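PDB 4WUT: ABC transporter substrate binding protein (Ribose) from Agrobacterium vitis, which probably serves as the sugar-binding component of an ABC transporter, holding beta-D-fucopyranose in the cleft between its two lobes in this crystal. Local coordinates for residues A[24-29]-A[81-87]; A[45-51]-A[271-276]; A[125-131]-A[287-293]; A[156-160]-A[218-222]. All blocks are in the same frame, centred on the assembly; numbering follows the deposited sequence.

Interaction 1. Residues A[24-29]-A[81-87]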
loop_
_atom_site.group_PDB
_atom_site.type_symbol
_atom_site.label_atom_id
_atom_site.label_comp_id
_atom_site.label_asym_id
_atom_site.label_seq_id
_atom_site.Cartn_x
_atom_site.Cartn_y
_atom_site.Cartn_z
ATOM N N GLY A 24 -0.536 24.690 15.684
ATOM C CA GLY A 24 -0.560 24.619 14.238
ATOM C C GLY A 24 -0.206 23.232 13.746
ATOM O O GLY A 24 0.521 23.086 12.762
ATOM N N GLU A 25 -0.725 22.213 14.427
ATOM C CA GLU A 25 -0.394 20.825 14.116
ATOM C C GLU A 25 -1.183 20.244 12.952
ATOM O O GLU A 25 -2.412 20.310 12.921
ATOM C CB GLU A 25 -0.632 19.930 15.339
ATOM C CG GLU A 25 -0.323 18.467 15.086
ATOM C CD GLU A 25 -0.546 17.574 16.293
ATOM O OE1 GLU A 25 -0.862 18.090 17.391
ATOM O OE2 GLU A 25 -0.418 16.340 16.125
ATOM N N ILE A 26 -0.468 19.651 12.006
ATOM C CA ILE A 26 -1.072 18.768 11.012
ATOM C C ILE A 26 -0.713 17.326 11.402
ATOM O O ILE A 26 0.448 16.957 11.376
ATOM C CB ILE A 26 -0.554 19.091 9.610
ATOM C CG1 ILE A 26 -1.031 20.488 9.180
ATOM C CG2 ILE A 26 -1.030 18.052 8.617
ATOM C CD1 ILE A 26 -0.536 20.904 7.821
ATOM N N ALA A 27 -1.701 16.531 11.794
ATOM C CA ALA A 27 -1.443 15.184 12.298
ATOM C C ALA A 27 -1.451 14.188 11.149
ATOM O O ALA A 27 -2.477 13.987 10.506
ATOM C CB ALA A 27 -2.485 14.802 13.356
ATOM N N VAL A 28 -0.292 13.588 10.885
ATOM C CA VAL A 28 -0.199 12.513 9.918
ATOM C C VAL A 28 -0.302 11.195 10.669
ATOM O O VAL A 28 0.496 10.926 11.582
ATOM C CB VAL A 28 1.118 12.571 9.144
ATOM C CG1 VAL A 28 1.153 11.475 8.093
ATOM C CG2 VAL A 28 1.300 13.945 8.515
ATOM N N ILE A 29 -1.301 10.408 10.295
ATOM C CA ILE A 29 -1.608 9.158 10.971
ATOM C C ILE A 29 -1.632 8.026 9.955
ATOM O O ILE A 29 -2.456 8.013 9.019
ATOM C CB ILE A 29 -2.959 9.249 11.738
ATOM C CG1 ILE A 29 -2.878 10.324 12.818
ATOM C CG2 ILE A 29 -3.333 7.876 12.341
ATOM C CD1 ILE A 29 -4.215 10.662 13.467
ATOM N N ARG A 81 -7.772 17.052 20.570
ATOM C CA ARG A 81 -6.779 18.090 20.831
ATOM C C ARG A 81 -6.785 19.208 19.784
ATOM O O ARG A 81 -5.934 20.095 19.824
ATOM C CB ARG A 81 -5.373 17.502 21.027
ATOM C CG ARG A 81 -4.671 17.033 19.806
ATOM C CD ARG A 81 -3.236 16.581 20.104
ATOM N NE ARG A 81 -2.632 16.034 18.899
ATOM C CZ ARG A 81 -2.700 14.756 18.539
ATOM N NH1 ARG A 81 -3.324 13.865 19.309
ATOM N NH2 ARG A 81 -2.149 14.366 17.395
ATOM N N LYS A 82 -7.765 19.161 18.882
ATOM C CA LYS A 82 -8.055 20.257 17.964
ATOM C C LYS A 82 -6.908 20.592 17.034
ATOM O O LYS A 82 -6.546 21.763 16.870
ATOM C CB LYS A 82 -8.478 21.504 18.739
ATOM C CG LYS A 82 -9.971 21.639 18.849
ATOM C CD LYS A 82 -10.519 20.914 20.057
ATOM C CE LYS A 82 -11.339 21.872 20.923
ATOM N NZ LYS A 82 -10.967 21.805 22.360
ATOM N N VAL A 83 -6.343 19.558 16.424
ATOM C CA VAL A 83 -5.312 19.747 15.415
ATOM C C VAL A 83 -5.914 20.525 14.261
ATOM O O VAL A 83 -7.139 20.567 14.084
ATOM C CB VAL A 83 -4.743 18.399 14.903
ATOM C CG1 VAL A 83 -4.125 17.591 16.054
ATOM C CG2 VAL A 83 -5.800 17.574 14.211
ATOM N N ASP A 84 -5.056 21.181 13.494
ATOM C CA ASP A 84 -5.528 21.984 12.370
ATOM C C ASP A 84 -6.032 21.118 11.214
ATOM O O ASP A 84 -6.915 21.539 10.481
ATOM C CB ASP A 84 -4.424 22.909 11.849
ATOM C CG ASP A 84 -4.067 24.013 12.822
ATOM O OD1 ASP A 84 -4.775 24.188 13.836
ATOM O OD2 ASP A 84 -3.074 24.715 12.546
ATOM N N ALA A 85 -5.456 19.922 11.047
ATOM C CA ALA A 85 -5.774 19.046 9.906
ATOM C C ALA A 85 -5.229 17.646 10.141
ATOM O O ALA A 85 -4.338 17.450 10.959
ATOM C CB ALA A 85 -5.179 19.604 8.609
ATOM N N ILE A 86 -5.761 16.698 9.393
ATOM C CA ILE A 86 -5.394 15.299 9.533
ATOM C C ILE A 86 -5.122 14.702 8.165
ATOM O O ILE A 86 -5.924 14.835 7.240
ATOM C CB ILE A 86 -6.512 14.485 10.223
ATOM C CG1 ILE A 86 -6.741 15.016 11.639
ATOM C CG2 ILE A 86 -6.184 12.969 10.180
ATOM C CD1 ILE A 86 -7.963 14.440 12.322
ATOM N N LEU A 87 -3.965 14.074 8.035
ATOM C CA LEU A 87 -3.620 13.269 6.873
ATOM C C LEU A 87 -3.657 11.832 7.347
ATOM O O LEU A 87 -2.840 11.452 8.196
ATOM C CB LEU A 87 -2.213 13.598 6.375
ATOM C CG LEU A 87 -1.785 12.964 5.046
ATOM C CD1 LEU A 87 -2.729 13.433 3.926
ATOM C CD2 LEU A 87 -0.353 13.249 4.694
HETATM O O HOH W 1 -3.415 22.536 16.222
#
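The carboxylate of Glu25 is gripped side-on by the guanidinium of Arg81, NH2 to OE2 at 2.9 Å and NE to OE1 at 3.1 Å, while Thr58 on strand 56-60 hydrogen-bonds to OE2 as well. This salt bridge flanks the start of two neighbouring parallel strands, 25-29 and 85-88, of the Rossmann-like alpha/beta lobe of a periplasmic sugar-binding protein; between them the chain passes through helix 36-49, edge strand 56-60 and helix 68-80. Both oxygens of Glu25 are met on their syn sides, though from well out of the carboxylate plane, and carboxylate and guanidinium planes lie 21° apart. The acid reaches the arginine because its chain is fully extended, with CG anti to the backbone N (chi1 179°); Val83 CG1 packs against its CD. Parallel pairing then runs from Ile26 with Ala85 to Val28 with Leu87. Ala27 supplies both its N-H, to Ala85 O at 2.9 Å, and its carbonyl, to Leu87 N, and Ile29 N continues the ladder to Leu87 O with an N-H...O angle of 171°. Ile26, Ala85, Val28 and Leu87 share one face, where helix 267-282 packs over Ile26 and Leu87. Ile86 and Ala27 point to the other face, where helix 68-80 packs on Ile86. At the strand entrance Asp84 N donates to Glu25 O at 2.8 Å, and one water accepts from Glu25 N while donating to Lys82 O and Asp84 OD1.

Interaction 2. Residues A[45-51]-A[271-276]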
loop_
_atom_site.group_PDB
_atom_site.type_symbol
_atom_site.label_atom_id
_atom_site.label_comp_id
_atom_site.label_asym_id
_atom_site.label_seq_id
_atom_site.Cartn_x
_atom_site.Cartn_y
_atom_site.Cartn_z
ATOM N N ALA A 45 6.082 13.934 3.330
ATOM C CA ALA A 45 5.380 14.893 4.181
ATOM C C ALA A 45 6.340 15.924 4.782
ATOM O O ALA A 45 6.032 17.119 4.870
ATOM C CB ALA A 45 4.628 14.165 5.276
ATOM N N ASP A 46 7.513 15.457 5.191
ATOM C CA ASP A 46 8.514 16.324 5.796
ATOM C C ASP A 46 8.990 17.368 4.791
ATOM O O ASP A 46 9.245 18.523 5.144
ATOM C CB ASP A 46 9.709 15.496 6.279
ATOM C CG ASP A 46 9.475 14.858 7.636
ATOM O OD1 ASP A 46 8.564 15.304 8.359
ATOM O OD2 ASP A 46 10.227 13.922 7.995
ATOM N N ALA A 47 9.123 16.950 3.540
ATOM C CA ALA A 47 9.585 17.835 2.475
ATOM C C ALA A 47 8.591 18.971 2.264
ATOM O O ALA A 47 8.972 20.140 2.228
ATOM C CB ALA A 47 9.777 17.057 1.191
ATOM N N ALA A 48 7.313 18.618 2.161
ATOM C CA ALA A 48 6.260 19.609 1.937
ATOM C C ALA A 48 6.159 20.604 3.087
ATOM O O ALA A 48 6.031 21.808 2.871
ATOM C CB ALA A 48 4.932 18.911 1.760
ATOM N N ILE A 49 6.188 20.098 4.313
ATOM C CA ILE A 49 5.985 20.954 5.470
ATOM C C ILE A 49 7.161 21.931 5.631
ATOM O O ILE A 49 6.979 23.078 6.048
ATOM C CB ILE A 49 5.766 20.111 6.745
ATOM C CG1 ILE A 49 4.998 20.905 7.803
ATOM C CG2 ILE A 49 7.083 19.630 7.299
ATOM C CD1 ILE A 49 3.535 21.116 7.477
ATOM N N GLY A 50 8.356 21.483 5.257
ATOM C CA GLY A 50 9.552 22.290 5.415
ATOM C C GLY A 50 9.657 23.468 4.462
ATOM O O GLY A 50 10.619 24.233 4.532
ATOM N N LYS A 51 8.678 23.623 3.578
ATOM C CA LYS A 51 8.687 24.727 2.619
ATOM C C LYS A 51 7.734 25.852 3.036
ATOM O O LYS A 51 7.383 26.720 2.230
ATOM C CB LYS A 51 8.341 24.208 1.225
ATOM C CG LYS A 51 9.383 23.244 0.685
ATOM C CD LYS A 51 9.222 22.990 -0.797
ATOM C CE LYS A 51 7.898 22.341 -1.114
ATOM N NZ LYS A 51 7.947 21.680 -2.453
ATOM N N GLY A 271 2.776 11.439 0.609
ATOM C CA GLY A 271 3.137 12.279 1.730
ATOM C C GLY A 271 3.279 13.744 1.332
ATOM O O GLY A 271 2.724 14.620 1.984
ATOM N N GLU A 272 4.025 14.027 0.259
ATOM C CA GLU A 272 4.297 15.404 -0.116
ATOM C C GLU A 272 3.014 16.106 -0.566
ATOM O O GLU A 272 2.671 17.182 -0.057
ATOM C CB GLU A 272 5.349 15.462 -1.229
ATOM C CG GLU A 272 5.967 16.839 -1.429
ATOM C CD GLU A 272 6.870 16.898 -2.640
ATOM O OE1 GLU A 272 6.648 16.116 -3.590
ATOM O OE2 GLU A 272 7.803 17.727 -2.636
ATOM N N LYS A 273 2.305 15.497 -1.514
ATOM C CA LYS A 273 1.075 16.105 -2.028
ATOM C C LYS A 273 -0.067 15.999 -1.031
ATOM O O LYS A 273 -0.996 16.812 -1.045
ATOM C CB LYS A 273 0.652 15.502 -3.364
ATOM C CG LYS A 273 -0.467 16.307 -4.015
ATOM C CD LYS A 273 -0.453 16.233 -5.503
ATOM C CE LYS A 273 -1.622 17.051 -6.050
ATOM N NZ LYS A 273 -1.447 17.439 -7.469
ATOM N N GLY A 274 0.007 15.024 -0.145
ATOM C CA GLY A 274 -0.966 14.950 0.940
ATOM C C GLY A 274 -0.905 16.198 1.807
ATOM O O GLY A 274 -1.932 16.855 2.084
ATOM N N VAL A 275 0.297 16.529 2.266
ATOM C CA VAL A 275 0.493 17.708 3.091
ATOM C C VAL A 275 0.187 18.977 2.266
ATOM O O VAL A 275 -0.494 19.891 2.734
ATOM C CB VAL A 275 1.916 17.732 3.708
ATOM C CG1 VAL A 275 2.219 19.082 4.310
ATOM C CG2 VAL A 275 2.049 16.656 4.774
ATOM N N ASP A 276 0.633 19.028 1.021
ATOM C CA ASP A 276 0.371 20.218 0.227
ATOM C C ASP A 276 -1.133 20.418 0.006
ATOM O O ASP A 276 -1.606 21.562 -0.062
ATOM C CB ASP A 276 1.140 20.189 -1.091
ATOM C CG ASP A 276 2.628 20.501 -0.901
ATOM O OD1 ASP A 276 2.984 21.204 0.073
ATOM O OD2 ASP A 276 3.447 20.047 -1.722
HETATM O O HOH W 2 4.881 22.818 0.866
#
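Val275 has CG1 anti to its backbone N (chi1 168°) and CG2 beside that N, which splits its two methyls between successive turns of the facing helix: CG2 meets Ala45 CB at 3.6 Å, and CG1 meets Ala48 CB at 3.7 Å. Ile49, with CG1 likewise anti to its N (chi1 -156°), brings CD1 across Val275 CG1 at about a right angle. The closeness of the backbones follows from the small residues at the interface. Ala45 N stands 3.4 Å from Gly271 C, and the two short helix axes approach to 7.2 Å at a crossing angle of -40°. Helices 36-49 and 267-282 lie next to each other on one face of the sheet in the N-terminal lobe of the periplasmic-binding-protein fold, the second of them belonging to the part of the chain that returns to this lobe after building the other. Beneath them, Ala45 and Ile49 also rest on Ile57 of strand 56-60. Ala48 CB is wedged among Val275, Glu272 and Asp276, its methyl 3.4 Å from Glu272 O. Toward the surface the contact turns polar: a water lies between Ala48 O and Asp276 OD1 and probably bridges them, although its distance to Ala48 O is unusually short. Lys51 and Glu272 cross at about a right angle, and their salt bridge is long, NZ to OE2 4.0 Å.

Interaction 3. Residues A[125-131]-A[287-293]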
loop_
_atom_site.group_PDB
_atom_site.type_symbol
_atom_site.label_atom_id
_atom_site.label_comp_id
_atom_site.label_asym_id
_atom_site.label_seq_id
_atom_site.Cartn_x
_atom_site.Cartn_y
_atom_site.Cartn_z
ATOM N N TYR A 125 -14.333 13.985 4.129
ATOM C CA TYR A 125 -12.944 14.306 3.798
ATOM C C TYR A 125 -12.898 14.958 2.437
ATOM O O TYR A 125 -13.856 14.845 1.653
ATOM C CB TYR A 125 -12.057 13.051 3.808
ATOM C CG TYR A 125 -12.446 11.981 2.795
ATOM C CD1 TYR A 125 -13.410 11.034 3.106
ATOM C CD2 TYR A 125 -11.824 11.903 1.572
ATOM C CE1 TYR A 125 -13.766 10.058 2.214
ATOM C CE2 TYR A 125 -12.173 10.926 0.656
ATOM C CZ TYR A 125 -13.131 9.989 0.989
ATOM O OH TYR A 125 -13.475 9.021 0.068
ATOM N N GLN A 126 -11.799 15.651 2.151
ATOM C CA GLN A 126 -11.781 16.532 0.993
ATOM C C GLN A 126 -10.906 16.087 -0.172
ATOM O O GLN A 126 -11.026 16.629 -1.256
ATOM C CB GLN A 126 -11.432 17.970 1.395
ATOM C CG GLN A 126 -12.432 18.606 2.318
ATOM C CD GLN A 126 -12.245 18.195 3.758
ATOM O OE1 GLN A 126 -11.133 18.214 4.263
ATOM N NE2 GLN A 126 -13.327 17.801 4.425
ATOM N N ALA A 127 -10.016 15.130 0.050
ATOM C CA ALA A 127 -9.260 14.558 -1.049
ATOM C C ALA A 127 -8.800 13.152 -0.686
ATOM O O ALA A 127 -8.703 12.805 0.477
ATOM C CB ALA A 127 -8.068 15.455 -1.421
ATOM N N PHE A 128 -8.543 12.371 -1.733
ATOM C CA PHE A 128 -8.049 11.013 -1.618
ATOM C C PHE A 128 -6.939 10.817 -2.636
ATOM O O PHE A 128 -7.187 10.894 -3.848
ATOM C CB PHE A 128 -9.191 10.017 -1.868
ATOM C CG PHE A 128 -8.765 8.577 -1.852
ATOM C CD1 PHE A 128 -7.990 8.071 -0.839
ATOM C CD2 PHE A 128 -9.184 7.722 -2.853
ATOM C CE1 PHE A 128 -7.612 6.739 -0.834
ATOM C CE2 PHE A 128 -8.807 6.392 -2.862
ATOM C CZ PHE A 128 -8.030 5.896 -1.854
ATOM N N LEU A 129 -5.728 10.583 -2.114
ATOM C CA LEU A 129 -4.531 10.401 -2.938
ATOM C C LEU A 129 -4.050 8.974 -2.790
ATOM O O LEU A 129 -3.743 8.539 -1.683
ATOM C CB LEU A 129 -3.395 11.316 -2.469
ATOM C CG LEU A 129 -3.514 12.830 -2.561
ATOM C CD1 LEU A 129 -4.471 13.378 -1.528
ATOM C CD2 LEU A 129 -2.146 13.467 -2.391
ATOM N N ALA A 130 -3.986 8.238 -3.878
ATOM C CA ALA A 130 -3.655 6.825 -3.804
ATOM C C ALA A 130 -3.353 6.256 -5.176
ATOM O O ALA A 130 -3.695 6.841 -6.224
ATOM C CB ALA A 130 -4.815 6.039 -3.155
ATOM N N THR A 131 -2.704 5.104 -5.168
ATOM C CA THR A 131 -2.640 4.251 -6.350
ATOM C C THR A 131 -4.054 3.906 -6.835
ATOM O O THR A 131 -4.962 3.729 -6.030
ATOM C CB THR A 131 -1.895 2.952 -6.022
ATOM O OG1 THR A 131 -0.584 3.275 -5.568
ATOM C CG2 THR A 131 -1.807 2.003 -7.213
ATOM N N VAL A 287 -9.242 22.111 -4.160
ATOM C CA VAL A 287 -8.309 21.023 -4.411
ATOM C C VAL A 287 -8.953 19.974 -5.303
ATOM O O VAL A 287 -10.167 19.908 -5.439
ATOM C CB VAL A 287 -7.828 20.341 -3.112
ATOM C CG1 VAL A 287 -7.174 21.363 -2.187
ATOM C CG2 VAL A 287 -8.982 19.602 -2.430
ATOM N N GLU A 288 -8.126 19.165 -5.936
ATOM C CA GLU A 288 -8.596 18.044 -6.741
ATOM C C GLU A 288 -8.946 16.900 -5.794
ATOM O O GLU A 288 -8.099 16.451 -5.014
ATOM C CB GLU A 288 -7.478 17.623 -7.681
ATOM C CG GLU A 288 -7.853 16.614 -8.733
ATOM C CD GLU A 288 -6.700 16.363 -9.699
ATOM O OE1 GLU A 288 -5.679 17.093 -9.634
ATOM O OE2 GLU A 288 -6.810 15.433 -10.523
ATOM N N LYS A 289 -10.180 16.417 -5.849
ATOM C CA LYS A 289 -10.625 15.472 -4.820
ATOM C C LYS A 289 -10.045 14.072 -4.983
ATOM O O LYS A 289 -9.806 13.387 -3.998
ATOM C CB LYS A 289 -12.153 15.410 -4.760
ATOM C CG LYS A 289 -12.637 14.639 -3.544
ATOM C CD LYS A 289 -14.131 14.811 -3.311
ATOM C CE LYS A 289 -14.500 14.699 -1.838
ATOM N NZ LYS A 289 -13.874 13.537 -1.237
ATOM N N PHE A 290 -9.791 13.642 -6.207
ATOM C CA PHE A 290 -9.264 12.316 -6.431
ATOM C C PHE A 290 -7.970 12.431 -7.207
ATOM O O PHE A 290 -7.944 12.935 -8.318
ATOM C CB PHE A 290 -10.302 11.433 -7.116
ATOM C CG PHE A 290 -11.531 11.202 -6.265
ATOM C CD1 PHE A 290 -11.454 10.405 -5.130
ATOM C CD2 PHE A 290 -12.734 11.791 -6.574
ATOM C CE1 PHE A 290 -12.563 10.184 -4.328
ATOM C CE2 PHE A 290 -13.853 11.575 -5.767
ATOM C CZ PHE A 290 -13.757 10.770 -4.641
ATOM N N ILE A 291 -6.897 12.006 -6.562
ATOM C CA ILE A 291 -5.556 12.145 -7.085
ATOM C C ILE A 291 -4.927 10.752 -7.195
ATOM O O ILE A 291 -4.829 9.994 -6.219
ATOM C CB ILE A 291 -4.723 13.107 -6.181
ATOM C CG1 ILE A 291 -5.401 14.492 -6.097
ATOM C CG2 ILE A 291 -3.287 13.184 -6.659
ATOM C CD1 ILE A 291 -4.925 15.365 -4.951
ATOM N N ASP A 292 -4.526 10.409 -8.412
ATOM C CA ASP A 292 -3.876 9.139 -8.723
ATOM C C ASP A 292 -2.385 9.397 -8.626
ATOM O O ASP A 292 -1.834 10.181 -9.412
ATOM C CB ASP A 292 -4.252 8.744 -10.160
ATOM C CG ASP A 292 -3.566 7.473 -10.647
ATOM O OD1 ASP A 292 -2.682 6.941 -9.949
ATOM O OD2 ASP A 292 -3.895 7.020 -11.777
ATOM N N THR A 293 -1.731 8.735 -7.682
ATOM C CA THR A 293 -0.318 8.976 -7.389
ATOM C C THR A 293 0.610 8.084 -8.217
ATOM O O THR A 293 1.829 8.152 -8.077
ATOM C CB THR A 293 -0.019 8.843 -5.880
ATOM O OG1 THR A 293 -0.703 7.702 -5.346
ATOM C CG2 THR A 293 -0.498 10.090 -5.119
HETATM O O HOH W 3 0.733 5.494 -6.134
#
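Phe128, Leu129 and Ala130 pair in parallel with Phe290, Ile291 and Asp292, the strand axes 4.8 Å apart and 11° from parallel, through a ladder of Phe128 N to Lys289 O (2.8 Å), Ile291 N to Phe128 O, Ala130 N to Ile291 O and Thr293 N to Ala130 O. The last of these comes from well above the carbonyl plane. On one face Leu129 and Ile291 lie side by side, pointing the same way, with Leu129 CG 3.8 Å from Ile291 CD1. On the other face the Phe290 ring presents CD1 to the edge of the Phe128 ring and to Phe128 CB, so the two aromatics do not stack. Lys289 runs past Gln126 O and bends at its last torsion (chi4 -47°), which brings NZ to Tyr125 O at 3.2 Å and within 4.2 Å of the Tyr125 ring centroid. That cation-pi contact is off-centre, 33° from the ring normal. At the far end a water joins Thr131 OG1 and Thr293 OG1, and Thr131 OG1 also bonds to Gln265, a residue of the sugar pocket. Across the sheet of this periplasmic-binding-protein fold, strand 127-130 sits between 110-113 and 290-298; helix 267-282 packs against the Leu129 face, its Lys273 touching Leu129 and its Met270 touching Thr293.

Interaction 4. Residues A[156-160]-A[218-222]. With FCB (beta-D-fucopyranose), chain E.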
loop_
_atom_site.group_PDB
_atom_site.type_symbol
_atom_site.label_atom_id
_atom_site.label_comp_id
_atom_site.label_asym_id
_atom_site.label_seq_id
_atom_site.Cartn_x
_atom_site.Cartn_y
_atom_site.Cartn_z
ATOM N N VAL A 156 -1.958 -16.412 -3.988
ATOM C CA VAL A 156 -2.133 -15.009 -3.651
ATOM C C VAL A 156 -1.843 -14.816 -2.165
ATOM O O VAL A 156 -2.585 -15.328 -1.297
ATOM C CB VAL A 156 -3.559 -14.528 -3.966
ATOM C CG1 VAL A 156 -3.763 -13.131 -3.427
ATOM C CG2 VAL A 156 -3.776 -14.571 -5.469
HETATM N N MSE A 157 -0.769 -14.085 -1.894
HETATM C CA MSE A 157 -0.341 -13.718 -0.542
HETATM C C MSE A 157 -0.749 -12.272 -0.316
HETATM O O MSE A 157 -0.156 -11.323 -0.866
HETATM C CB MSE A 157 1.185 -13.864 -0.390
HETATM C CG MSE A 157 1.750 -15.134 -1.028
HETATM SE SE MSE A 157 0.868 -16.817 -0.517
HETATM C CE MSE A 157 1.411 -16.945 1.304
ATOM N N SER A 158 -1.783 -12.093 0.514
ATOM C CA SER A 158 -2.286 -10.771 0.814
ATOM C C SER A 158 -1.927 -10.377 2.251
ATOM O O SER A 158 -1.140 -11.048 2.895
ATOM C CB SER A 158 -3.785 -10.717 0.563
ATOM O OG SER A 158 -4.253 -9.382 0.690
ATOM N N TYR A 159 -2.447 -9.237 2.685
ATOM C CA TYR A 159 -1.985 -8.627 3.920
ATOM C C TYR A 159 -3.113 -8.540 4.939
ATOM O O TYR A 159 -3.290 -9.460 5.733
ATOM C CB TYR A 159 -1.261 -7.274 3.670
ATOM C CG TYR A 159 -1.811 -6.296 2.684
ATOM C CD1 TYR A 159 -1.722 -6.533 1.316
ATOM C CD2 TYR A 159 -2.301 -5.063 3.094
ATOM C CE1 TYR A 159 -2.164 -5.622 0.398
ATOM C CE2 TYR A 159 -2.739 -4.138 2.177
ATOM C CZ TYR A 159 -2.669 -4.421 0.826
ATOM O OH TYR A 159 -3.099 -3.505 -0.095
ATOM N N VAL A 160 -3.853 -7.437 4.926
ATOM C CA VAL A 160 -4.990 -7.272 5.845
ATOM C C VAL A 160 -6.268 -7.321 5.031
ATOM O O VAL A 160 -6.509 -6.452 4.172
ATOM C CB VAL A 160 -4.887 -5.950 6.641
ATOM C CG1 VAL A 160 -6.121 -5.741 7.531
ATOM C CG2 VAL A 160 -3.619 -5.922 7.528
ATOM N N ALA A 218 1.154 -9.025 -2.119
ATOM C CA ALA A 218 0.417 -7.824 -2.479
ATOM C C ALA A 218 0.796 -6.529 -1.781
ATOM O O ALA A 218 0.200 -5.487 -2.043
ATOM C CB ALA A 218 -1.084 -8.088 -2.336
ATOM N N ASN A 219 1.749 -6.575 -0.858
ATOM C CA ASN A 219 2.321 -5.360 -0.303
ATOM C C ASN A 219 3.755 -5.593 0.175
ATOM O O ASN A 219 4.280 -6.712 0.104
ATOM C CB ASN A 219 1.443 -4.744 0.802
ATOM C CG ASN A 219 1.595 -5.419 2.159
ATOM O OD1 ASN A 219 2.078 -6.543 2.295
ATOM N ND2 ASN A 219 1.145 -4.719 3.189
ATOM N N GLU A 220 4.361 -4.527 0.658
ATOM C CA GLU A 220 5.788 -4.530 0.968
ATOM C C GLU A 220 6.219 -5.674 1.914
ATOM O O GLU A 220 7.044 -6.522 1.538
ATOM C CB GLU A 220 6.238 -3.154 1.478
ATOM C CG GLU A 220 7.725 -3.088 1.819
ATOM C CD GLU A 220 8.095 -1.769 2.492
ATOM O OE1 GLU A 220 7.668 -1.539 3.647
ATOM O OE2 GLU A 220 8.783 -0.940 1.868
ATOM N N PRO A 221 5.665 -5.727 3.139
ATOM C CA PRO A 221 6.154 -6.785 4.022
ATOM C C PRO A 221 5.791 -8.186 3.528
ATOM O O PRO A 221 6.526 -9.148 3.763
ATOM C CB PRO A 221 5.461 -6.486 5.349
ATOM C CG PRO A 221 4.238 -5.679 4.956
ATOM C CD PRO A 221 4.732 -4.835 3.839
ATOM N N THR A 222 4.671 -8.316 2.841
ATOM C CA THR A 222 4.234 -9.625 2.395
ATOM C C THR A 222 5.183 -10.095 1.301
ATOM O O THR A 222 5.583 -11.255 1.272
ATOM C CB THR A 222 2.774 -9.608 1.913
ATOM O OG1 THR A 222 1.912 -9.128 2.957
ATOM C CG2 THR A 222 2.335 -10.949 1.474
HETATM C C1 FCB E . 1.549 -0.683 0.717
HETATM C C2 FCB E . 0.055 -0.479 0.930
HETATM C C3 FCB E . -0.221 0.122 2.198
HETATM C C4 FCB E . 0.457 -0.677 3.344
HETATM C C5 FCB E . 1.949 -0.803 2.929
HETATM C C6 FCB E . 2.790 -1.586 3.979
HETATM O O1 FCB E . 1.656 -1.516 -0.338
HETATM O O2 FCB E . -0.385 0.419 -0.126
HETATM O O3 FCB E . -1.664 0.121 2.351
HETATM O O4 FCB E . -0.180 -1.963 3.542
HETATM O O5 FCB E . 2.058 -1.497 1.764
#
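Asn219 ND2 donates to O4 of the bound beta-D-fucopyranose at 3.1 Å, with an N-H...O angle of 158°, from the second lobe of this periplasmic-binding-protein fold. Pro221 CD packs against the methyl carbon C6 of the sugar at 3.8 Å. Behind the amide, Tyr159 forms a flat backing: ring and amide planes are 8° apart and stacked, ND2 standing 3.3 Å above the ring plane toward its rim, while Asn219 CB sits over the same ring in a CH-pi contact. Ala218 CB meets the ring at its edge. The asparagine is turned by its N-cap role at helix 220-232. With CG between its own N and carbonyl carbon (chi1 80°), OD1 accepts from Thr222 N and from Thr222 OG1 on opposite faces of the amide plane, which should fix the flip of the amide and leave ND2 directed to the sugar. Ser193 OG forms a further bond to ND2. Farther out, Tyr159 OH bonds to Ser165, and Ala218 O to Arg169, both residues of the sugar pocket. Met157, present as selenomethionine, packs its CB on Thr222 CG2, and its carbonyl O accepts from Ala218 N at 2.9 Å, almost in line with the C=O bond.

Interactions 1, 2 and 3 cluster in one lobe, their centres 13 to 18 Å apart, while interaction 4 lies 23 to 29 Å from them in the other lobe, beside the bound sugar. Helix 267-282 ties the first group together: Leu87 of interaction 1 and Leu129 of interaction 3 both pack on Gly274 of interaction 2. Along the chain, interaction 1 closes before 3 and 4 open, whereas interactions 2 and 3 each join an early segment to a late one, with interaction 4 lying wholly between. The chain therefore builds one lobe, crosses to the other and returns, leaving the sugar in the cleft between them.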